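Soluble lytic murein transglycosylase (Escherichia coli, PDB 1QSA) cleaves the glycosidic bonds between N-acetylmuramic acid and N-acetylglucosamine in peptidoglycan, with formation of a 1,6-anhydro bond in the N-acetylmuramic acid. Local coordinates at residues A[238-241]-A[242-246]; A[409-412]-A[413-417]; A[419-422]-A[423-426]. All blocks are in the same frame, centred on the assembly; numbering follows the deposited sequence.

Interaction 1: residues A[238-241]-A[242-246]. With SO4 (sulfate ion), chain G.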
ATOM      1  N   PRO A 238      15.151  25.530  22.348  1.00 22.44           N
ATOM      2  CA  PRO A 238      14.951  26.413  23.505  1.00 23.75           C
ATOM      3  C   PRO A 238      14.097  27.643  23.191  1.00 22.95           C
ATOM      4  O   PRO A 238      13.175  27.965  23.946  1.00 23.87           O
ATOM      5  CB  PRO A 238      16.381  26.790  23.909  1.00 24.26           C
ATOM      6  CG  PRO A 238      17.167  25.571  23.539  1.00 24.66           C
ATOM      7  CD  PRO A 238      16.574  25.179  22.186  1.00 24.35           C
ATOM      8  N   SER A 239      14.382  28.304  22.071  1.00 23.37           N
ATOM      9  CA  SER A 239      13.636  29.495  21.668  1.00 24.35           C
ATOM     10  C   SER A 239      12.168  29.189  21.395  1.00 25.26           C
ATOM     11  O   SER A 239      11.289  29.975  21.759  1.00 24.16           O
ATOM     12  CB  SER A 239      14.257  30.126  20.427  1.00 25.37           C
ATOM     13  OG  SER A 239      15.507  30.719  20.728  1.00 30.53           O
ATOM     14  N   LEU A 240      11.902  28.055  20.748  1.00 24.10           N
ATOM     15  CA  LEU A 240      10.526  27.664  20.439  1.00 24.50           C
ATOM     16  C   LEU A 240       9.759  27.307  21.713  1.00 24.82           C
ATOM     17  O   LEU A 240       8.614  27.721  21.895  1.00 24.42           O
ATOM     18  CB  LEU A 240      10.511  26.490  19.450  1.00 23.68           C
ATOM     19  CG  LEU A 240       9.151  26.061  18.890  1.00 25.47           C
ATOM     20  CD1 LEU A 240       8.396  27.255  18.304  1.00 23.44           C
ATOM     21  CD2 LEU A 240       9.378  24.993  17.827  1.00 25.37           C
ATOM     22  N   ALA A 241      10.405  26.564  22.609  1.00 24.44           N
ATOM     23  CA  ALA A 241       9.782  26.165  23.866  1.00 26.13           C
ATOM     24  C   ALA A 241       9.428  27.396  24.699  1.00 26.74           C
ATOM     25  O   ALA A 241       8.361  27.456  25.305  1.00 26.90           O
ATOM     26  CB  ALA A 241      10.702  25.229  24.654  1.00 24.77           C
ATOM     27  N   GLN A 242      10.307  28.394  24.679  1.00 27.78           N
ATOM     28  CA  GLN A 242      10.079  29.627  25.428  1.00 28.74           C
ATOM     29  C   GLN A 242       8.985  30.496  24.790  1.00 27.23           C
ATOM     30  O   GLN A 242       8.148  31.056  25.493  1.00 27.16           O
ATOM     31  CB  GLN A 242      11.385  30.414  25.558  1.00 31.62           C
ATOM     32  CG  GLN A 242      11.277  31.683  26.396  1.00 35.17           C
ATOM     33  CD  GLN A 242      11.368  32.936  25.549  1.00 39.83           C
ATOM     34  OE1 GLN A 242      10.386  33.358  24.933  1.00 41.11           O
ATOM     35  NE2 GLN A 242      12.557  33.530  25.494  1.00 40.97           N
ATOM     36  N   ALA A 243       8.988  30.590  23.462  1.00 26.25           N
ATOM     37  CA  ALA A 243       7.990  31.388  22.739  1.00 25.28           C
ATOM     38  C   ALA A 243       6.552  30.891  22.923  1.00 25.31           C
ATOM     39  O   ALA A 243       5.607  31.691  22.911  1.00 24.37           O
ATOM     40  CB  ALA A 243       8.334  31.446  21.259  1.00 25.89           C
ATOM     41  N   GLN A 244       6.380  29.581  23.095  1.00 22.86           N
ATOM     42  CA  GLN A 244       5.044  29.014  23.265  1.00 21.52           C
ATOM     43  C   GLN A 244       4.778  28.382  24.622  1.00 21.98           C
ATOM     44  O   GLN A 244       3.759  27.711  24.802  1.00 20.94           O
ATOM     45  CB  GLN A 244       4.742  28.008  22.150  1.00 20.24           C
ATOM     46  CG  GLN A 244       4.767  28.633  20.776  1.00 18.79           C
ATOM     47  CD  GLN A 244       4.297  27.671  19.701  1.00 20.13           C
ATOM     48  OE1 GLN A 244       4.757  26.528  19.639  1.00 19.38           O
ATOM     49  NE2 GLN A 244       3.393  28.134  18.841  1.00 17.15           N
ATOM     50  N   GLN A 245       5.682  28.618  25.577  1.00 22.58           N
ATOM     51  CA  GLN A 245       5.567  28.081  26.938  1.00 24.46           C
ATOM     52  C   GLN A 245       5.234  26.593  26.907  1.00 24.11           C
ATOM     53  O   GLN A 245       4.350  26.128  27.618  1.00 25.07           O
ATOM     54  CB  GLN A 245       4.494  28.841  27.739  1.00 25.93           C
ATOM     55  CG  GLN A 245       4.481  30.367  27.547  1.00 29.19           C
ATOM     56  CD  GLN A 245       3.404  30.837  26.551  1.00 30.49           C
ATOM     57  OE1 GLN A 245       2.257  30.382  26.593  1.00 31.11           O
ATOM     58  NE2 GLN A 245       3.777  31.748  25.655  1.00 30.36           N
ATOM     59  N   LEU A 246       5.954  25.842  26.077  1.00 24.41           N
ATOM     60  CA  LEU A 246       5.698  24.414  25.936  1.00 24.20           C
ATOM     61  C   LEU A 246       5.925  23.591  27.198  1.00 25.47           C
ATOM     62  O   LEU A 246       6.858  23.855  27.967  1.00 25.44           O
ATOM     63  CB  LEU A 246       6.529  23.843  24.788  1.00 23.39           C
ATOM     64  CG  LEU A 246       6.342  24.482  23.412  1.00 21.05           C
ATOM     65  CD1 LEU A 246       7.237  23.771  22.420  1.00 18.82           C
ATOM     66  CD2 LEU A 246       4.889  24.424  22.959  1.00 19.36           C
TER
HETATM   67  S   SO4 G 706       1.378  34.436  24.461  1.00 48.36           S
HETATM   68  O1  SO4 G 706       1.651  35.568  23.559  1.00 47.32           O
HETATM   69  O2  SO4 G 706      -0.077  34.309  24.670  1.00 48.47           O
HETATM   70  O3  SO4 G 706       1.900  33.192  23.861  1.00 46.99           O
HETATM   71  O4  SO4 G 706       2.044  34.671  25.759  1.00 48.71           O
HETATM   72  O   HOH W   1      11.815  32.745  21.979  1.00 29.26           O
HETATM   73  O   HOH W   2       8.674  26.375  28.473  1.00 50.60           O
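Ser239 O is gripped by two donors: Ala243 N at 2.9 Å, a regular helical bond, and a water 2.8 Å from Ser239 O, which also gives a weak bond to Gln242 OE1. Beyond this turn helix 230-243 ends in a Schellman motif. Gln245 adopts the left-handed conformation (phi 48°, psi 47°), which turns the chain back so that Leu246 N reaches Ala241 O at 3.0 Å, in the carbonyl plane and on a lone pair. The inner bond, Gln245 N to Gln242 O, is weak at 3.5 Å. The usual apolar closure is present: with CG anti to the carbonyl carbon (chi1 -57°), Leu246 lays CD1 3.8 Å from Ala241 CA. Both residues also meet Ile251 of helix 248-260. Leu240 CD1 lies 3.9 Å from Gln244 OE1, while Gln244 NE2 bonds to Thr214 O. Gln245 NE2 donates to sulfate O3 at 3.0 Å; Ala210 N also binds this ion, probably from the crystallisation liquor, and Gln245 OE1 takes a weak bond from Arg215. Gln245 N comes within 2.9 Å of Ala241 O but at a poor angle, so Leu246 N is the main donor there, supplemented by a water bridging Ala241 O (weakly) and Leu246 O.

Interaction 2: residues A[409-412]-A[413-417]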
ATOM      1  N   LYS A 409     -16.007 -11.952  -0.034  1.00 22.99           N
ATOM      2  CA  LYS A 409     -16.357 -11.068   1.073  1.00 25.98           C
ATOM      3  C   LYS A 409     -17.494 -11.591   1.956  1.00 27.30           C
ATOM      4  O   LYS A 409     -18.495 -12.115   1.459  1.00 26.97           O
ATOM      5  CB  LYS A 409     -16.719  -9.687   0.514  1.00 28.48           C
ATOM      6  CG  LYS A 409     -16.865  -8.574   1.541  1.00 30.96           C
ATOM      7  CD  LYS A 409     -17.146  -7.258   0.838  1.00 34.94           C
ATOM      8  CE  LYS A 409     -18.471  -7.311   0.075  1.00 38.57           C
ATOM      9  NZ  LYS A 409     -18.565  -6.300  -1.020  1.00 41.34           N
ATOM     10  N   SER A 410     -17.306 -11.480   3.268  1.00 27.99           N
ATOM     11  CA  SER A 410     -18.318 -11.896   4.243  1.00 30.11           C
ATOM     12  C   SER A 410     -18.646 -13.391   4.251  1.00 29.98           C
ATOM     13  O   SER A 410     -19.713 -13.790   4.707  1.00 31.56           O
ATOM     14  CB  SER A 410     -19.606 -11.094   4.019  1.00 31.85           C
ATOM     15  OG  SER A 410     -19.319  -9.710   3.892  1.00 35.98           O
ATOM     16  N   LYS A 411     -17.744 -14.212   3.728  1.00 28.35           N
ATOM     17  CA  LYS A 411     -17.964 -15.654   3.699  1.00 26.43           C
ATOM     18  C   LYS A 411     -17.223 -16.267   4.871  1.00 25.76           C
ATOM     19  O   LYS A 411     -16.371 -15.610   5.477  1.00 26.22           O
ATOM     20  CB  LYS A 411     -17.447 -16.262   2.388  1.00 26.84           C
ATOM     21  CG  LYS A 411     -18.058 -15.673   1.129  1.00 27.61           C
ATOM     22  CD  LYS A 411     -19.576 -15.782   1.120  1.00 29.18           C
ATOM     23  CE  LYS A 411     -20.152 -15.194  -0.162  1.00 27.63           C
ATOM     24  NZ  LYS A 411     -19.857 -13.740  -0.292  1.00 28.66           N
ATOM     25  N   SER A 412     -17.542 -17.518   5.197  1.00 24.29           N
ATOM     26  CA  SER A 412     -16.873 -18.195   6.303  1.00 24.44           C
ATOM     27  C   SER A 412     -15.447 -18.539   5.890  1.00 23.98           C
ATOM     28  O   SER A 412     -15.128 -18.549   4.701  1.00 21.89           O
ATOM     29  CB  SER A 412     -17.607 -19.482   6.679  1.00 23.29           C
ATOM     30  OG  SER A 412     -17.447 -20.476   5.680  1.00 23.66           O
ATOM     31  N   LYS A 413     -14.593 -18.835   6.866  1.00 23.60           N
ATOM     32  CA  LYS A 413     -13.212 -19.192   6.565  1.00 24.12           C
ATOM     33  C   LYS A 413     -13.171 -20.446   5.699  1.00 22.14           C
ATOM     34  O   LYS A 413     -12.326 -20.570   4.815  1.00 21.06           O
ATOM     35  CB  LYS A 413     -12.402 -19.409   7.854  1.00 26.81           C
ATOM     36  CG  LYS A 413     -11.491 -18.254   8.213  1.00 30.63           C
ATOM     37  CD  LYS A 413     -10.398 -18.705   9.175  1.00 35.53           C
ATOM     38  CE  LYS A 413      -9.225 -17.723   9.191  1.00 38.54           C
ATOM     39  NZ  LYS A 413      -8.024 -18.262   9.892  1.00 40.09           N
ATOM     40  N   THR A 414     -14.093 -21.374   5.956  1.00 20.42           N
ATOM     41  CA  THR A 414     -14.176 -22.613   5.189  1.00 21.68           C
ATOM     42  C   THR A 414     -14.528 -22.310   3.740  1.00 20.37           C
ATOM     43  O   THR A 414     -13.913 -22.857   2.819  1.00 19.95           O
ATOM     44  CB  THR A 414     -15.219 -23.583   5.791  1.00 23.71           C
ATOM     45  OG1 THR A 414     -14.794 -23.965   7.105  1.00 26.54           O
ATOM     46  CG2 THR A 414     -15.362 -24.833   4.927  1.00 26.43           C
ATOM     47  N   GLU A 415     -15.522 -21.445   3.545  1.00 20.37           N
ATOM     48  CA  GLU A 415     -15.938 -21.054   2.202  1.00 19.44           C
ATOM     49  C   GLU A 415     -14.807 -20.309   1.493  1.00 18.26           C
ATOM     50  O   GLU A 415     -14.551 -20.558   0.315  1.00 16.44           O
ATOM     51  CB  GLU A 415     -17.196 -20.182   2.249  1.00 21.53           C
ATOM     52  CG  GLU A 415     -18.458 -20.942   2.658  1.00 25.32           C
ATOM     53  CD  GLU A 415     -19.668 -20.043   2.888  1.00 28.95           C
ATOM     54  OE1 GLU A 415     -19.507 -18.895   3.362  1.00 28.51           O
ATOM     55  OE2 GLU A 415     -20.799 -20.502   2.610  1.00 32.66           O
ATOM     56  N   GLN A 416     -14.114 -19.425   2.211  1.00 15.78           N
ATOM     57  CA  GLN A 416     -13.006 -18.674   1.600  1.00 16.41           C
ATOM     58  C   GLN A 416     -11.853 -19.602   1.187  1.00 16.32           C
ATOM     59  O   GLN A 416     -11.210 -19.382   0.143  1.00 15.04           O
ATOM     60  CB  GLN A 416     -12.546 -17.545   2.525  1.00 15.56           C
ATOM     61  CG  GLN A 416     -13.615 -16.456   2.679  1.00 16.49           C
ATOM     62  CD  GLN A 416     -13.345 -15.507   3.833  1.00 16.57           C
ATOM     63  OE1 GLN A 416     -12.921 -15.931   4.903  1.00 18.07           O
ATOM     64  NE2 GLN A 416     -13.625 -14.220   3.632  1.00 16.11           N
ATOM     65  N   ALA A 417     -11.627 -20.666   1.966  1.00 15.75           N
ATOM     66  CA  ALA A 417     -10.584 -21.647   1.654  1.00 15.42           C
ATOM     67  C   ALA A 417     -10.999 -22.495   0.444  1.00 14.65           C
ATOM     68  O   ALA A 417     -10.171 -22.845  -0.398  1.00 14.09           O
ATOM     69  CB  ALA A 417     -10.298 -22.541   2.885  1.00 17.15           C
TER
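Ser412 and Glu415 form a capping box at the start of helix 413-425, with Ser412 as N-cap, and its two reciprocal hydrogen bonds define the contact. In one, Ser412 OG accepts from Glu415 N at 3.0 Å; chi1 of 71° sets OG between the backbone N and the carbonyl carbon, directed at the first turn. In the other, Ser412 N donates to Glu415 OE1 at 3.0 Å, nearly straight (171°), meeting the carboxylate on its anti side and 20° out of its plane. Backbone bonding follows at once, Gln416 N reaching Ser412 O at 2.8 Å. The negative carboxylate beside the helix N-terminus is probably favourable electrostatically. Lys411 and Glu415 are oppositely charged but form no salt bridge; Lys411 NZ lies 6.3 Å from Glu415 OE1, and instead binds Lys409 O at 2.7 Å and Leu407 O, tying the loop back to the end of helix 397-408. The remaining interaction is by van der Waals contact. Lys411 and Glu415 cross at about a right angle, with Lys411 CB 3.5 Å from Glu415 OE1. Gln416, extended beyond CG with NE2 bonded to Val408 O, brings its CG to 3.8 Å from Lys411 CB.

Interaction 3: residues A[419-422]-A[423-426]; sequences LARY and AFNN
Arg421 and Tyr422 meet Phe424, Asn425 and Asn426 in the last turn of the alpha-helix 413-425, where i to i+3 and i to i+4 side-chain contacts accompany the final backbone bonds. Those bonds are regular: Ala423, Phe424 and Asn425 donate to the carbonyls four residues earlier, Asn425 N lying 2.8 Å from Arg421 O.

Flat-group contact comes next. The trans chi1 of Arg421 (-173°) followed by a bend at chi2 carries its chain alongside Phe424, both pointing the same way. Phe424 CD2 sits over the centre of one guanidinium face, 3.6 Å from Arg421 CZ, with the guanidinium and ring planes 37° apart. The charged end is held chiefly from outside, by salt bridges from NH1 to Glu446 and Glu447. Arg421 NE adds a weak, bent hydrogen bond to Asn425 OD1 at 3.0 Å, made with the amide plane almost perpendicular to the guanidinium.

A second polar contact involves Asn426, the first residue to leave helical geometry. Tyr422 O accepts twice from it, from Asn426 N at 3.1 Å and from Asn426 ND2 at 2.9 Å. The two donors approach from opposite faces of the carbonyl plane, and ND2 stands 38° out of it. A single carbonyl thus accepts from both the backbone and the side chain of Asn426, and the amide nitrogen comes to rest over one face of the Tyr422 ring, toward its rim, with Asn426 ND2 3.6 Å from Tyr422 CE2.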
ATOM      1  N   LEU A 419     -12.994 -21.457  -1.952  1.00 15.21           N
ATOM      2  CA  LEU A 419     -12.871 -20.547  -3.090  1.00 12.90           C
ATOM      3  C   LEU A 419     -11.391 -20.392  -3.496  1.00 12.42           C
ATOM      4  O   LEU A 419     -11.055 -20.400  -4.682  1.00 11.81           O
ATOM      5  CB  LEU A 419     -13.520 -19.186  -2.768  1.00 13.26           C
ATOM      6  CG  LEU A 419     -15.064 -19.169  -2.760  1.00 15.88           C
ATOM      7  CD1 LEU A 419     -15.594 -17.844  -2.228  1.00 16.97           C
ATOM      8  CD2 LEU A 419     -15.584 -19.423  -4.181  1.00 16.54           C
ATOM      9  N   ALA A 420     -10.505 -20.281  -2.508  1.00 13.34           N
ATOM     10  CA  ALA A 420      -9.072 -20.170  -2.791  1.00 11.65           C
ATOM     11  C   ALA A 420      -8.603 -21.416  -3.561  1.00 11.63           C
ATOM     12  O   ALA A 420      -7.948 -21.308  -4.598  1.00 11.70           O
ATOM     13  CB  ALA A 420      -8.275 -20.025  -1.484  1.00 11.18           C
ATOM     14  N   ARG A 421      -9.020 -22.595  -3.094  1.00 11.95           N
ATOM     15  CA  ARG A 421      -8.618 -23.851  -3.740  1.00 12.78           C
ATOM     16  C   ARG A 421      -9.249 -24.020  -5.119  1.00 11.99           C
ATOM     17  O   ARG A 421      -8.622 -24.558  -6.020  1.00 12.10           O
ATOM     18  CB  ARG A 421      -8.956 -25.045  -2.846  1.00 13.56           C
ATOM     19  CG  ARG A 421      -8.421 -26.372  -3.373  1.00 15.54           C
ATOM     20  CD  ARG A 421      -6.900 -26.384  -3.387  1.00 17.30           C
ATOM     21  NE  ARG A 421      -6.361 -27.503  -4.164  1.00 19.39           N
ATOM     22  CZ  ARG A 421      -5.114 -27.951  -4.063  1.00 20.55           C
ATOM     23  NH1 ARG A 421      -4.264 -27.383  -3.213  1.00 21.15           N
ATOM     24  NH2 ARG A 421      -4.715 -28.970  -4.818  1.00 22.04           N
ATOM     25  N   TYR A 422     -10.485 -23.548  -5.276  1.00 12.19           N
ATOM     26  CA  TYR A 422     -11.183 -23.621  -6.564  1.00 11.85           C
ATOM     27  C   TYR A 422     -10.399 -22.779  -7.590  1.00 11.58           C
ATOM     28  O   TYR A 422     -10.132 -23.220  -8.700  1.00 12.47           O
ATOM     29  CB  TYR A 422     -12.606 -23.085  -6.426  1.00 13.23           C
ATOM     30  CG  TYR A 422     -13.423 -23.222  -7.682  1.00 14.59           C
ATOM     31  CD1 TYR A 422     -14.103 -24.402  -7.961  1.00 18.05           C
ATOM     32  CD2 TYR A 422     -13.528 -22.165  -8.585  1.00 16.68           C
ATOM     33  CE1 TYR A 422     -14.876 -24.529  -9.118  1.00 18.25           C
ATOM     34  CE2 TYR A 422     -14.301 -22.282  -9.752  1.00 18.34           C
ATOM     35  CZ  TYR A 422     -14.966 -23.468 -10.004  1.00 18.57           C
ATOM     36  OH  TYR A 422     -15.724 -23.605 -11.150  1.00 18.06           O
ATOM     37  N   ALA A 423      -9.983 -21.583  -7.177  1.00 10.82           N
ATOM     38  CA  ALA A 423      -9.198 -20.703  -8.045  1.00 11.12           C
ATOM     39  C   ALA A 423      -7.859 -21.373  -8.366  1.00 10.68           C
ATOM     40  O   ALA A 423      -7.454 -21.438  -9.524  1.00 10.99           O
ATOM     41  CB  ALA A 423      -8.985 -19.366  -7.353  1.00  9.25           C
ATOM     42  N   PHE A 424      -7.195 -21.897  -7.333  1.00 10.14           N
ATOM     43  CA  PHE A 424      -5.919 -22.600  -7.475  1.00 11.58           C
ATOM     44  C   PHE A 424      -6.055 -23.765  -8.477  1.00 10.83           C
ATOM     45  O   PHE A 424      -5.220 -23.919  -9.363  1.00 11.40           O
ATOM     46  CB  PHE A 424      -5.450 -23.100  -6.086  1.00 11.08           C
ATOM     47  CG  PHE A 424      -4.170 -23.896  -6.111  1.00 10.54           C
ATOM     48  CD1 PHE A 424      -2.936 -23.264  -5.958  1.00 12.56           C
ATOM     49  CD2 PHE A 424      -4.193 -25.285  -6.277  1.00 12.71           C
ATOM     50  CE1 PHE A 424      -1.742 -24.000  -5.969  1.00 14.01           C
ATOM     51  CE2 PHE A 424      -2.999 -26.030  -6.288  1.00 12.30           C
ATOM     52  CZ  PHE A 424      -1.772 -25.383  -6.135  1.00 13.30           C
ATOM     53  N   ASN A 425      -7.128 -24.551  -8.356  1.00 11.51           N
ATOM     54  CA  ASN A 425      -7.358 -25.686  -9.262  1.00 12.34           C
ATOM     55  C   ASN A 425      -7.561 -25.264 -10.717  1.00 13.45           C
ATOM     56  O   ASN A 425      -7.278 -26.031 -11.646  1.00 14.49           O
ATOM     57  CB  ASN A 425      -8.558 -26.512  -8.796  1.00 13.08           C
ATOM     58  CG  ASN A 425      -8.286 -27.276  -7.512  1.00 16.00           C
ATOM     59  OD1 ASN A 425      -7.141 -27.443  -7.108  1.00 16.85           O
ATOM     60  ND2 ASN A 425      -9.344 -27.732  -6.860  1.00 16.67           N
ATOM     61  N   ASN A 426      -8.051 -24.046 -10.912  1.00 11.06           N
ATOM     62  CA  ASN A 426      -8.281 -23.516 -12.251  1.00 12.54           C
ATOM     63  C   ASN A 426      -7.132 -22.659 -12.764  1.00 11.52           C
ATOM     64  O   ASN A 426      -7.205 -22.113 -13.869  1.00 13.34           O
ATOM     65  CB  ASN A 426      -9.576 -22.713 -12.260  1.00 13.18           C
ATOM     66  CG  ASN A 426     -10.778 -23.607 -12.358  1.00 17.93           C
ATOM     67  OD1 ASN A 426     -11.056 -24.147 -13.424  1.00 22.34           O
ATOM     68  ND2 ASN A 426     -11.444 -23.833 -11.245  1.00 20.63           N
TER

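In the fold
Interactions 2 and 3 share helix 413-425, one at its N-terminus and the other at its C-terminus, with centres about 13 Å apart, and both belong to the L domain. Interaction 1 ends a different helix, 230-243, on the opposite side of the chain's centre; its centre is about 56 Å from that of interaction 2 and about 62 Å from that of interaction 3. Interaction 2 is a surface contact, whereas interactions 1 and 3 are partly buried against neighbouring helices. Their chemistry follows the helix end concerned: side-chain oxygens take up backbone N-H groups at the start, while the two C-termini differ, one using chain reversal with an apolar closure, the other an asparagine amide and a guanidinium-to-ring contact.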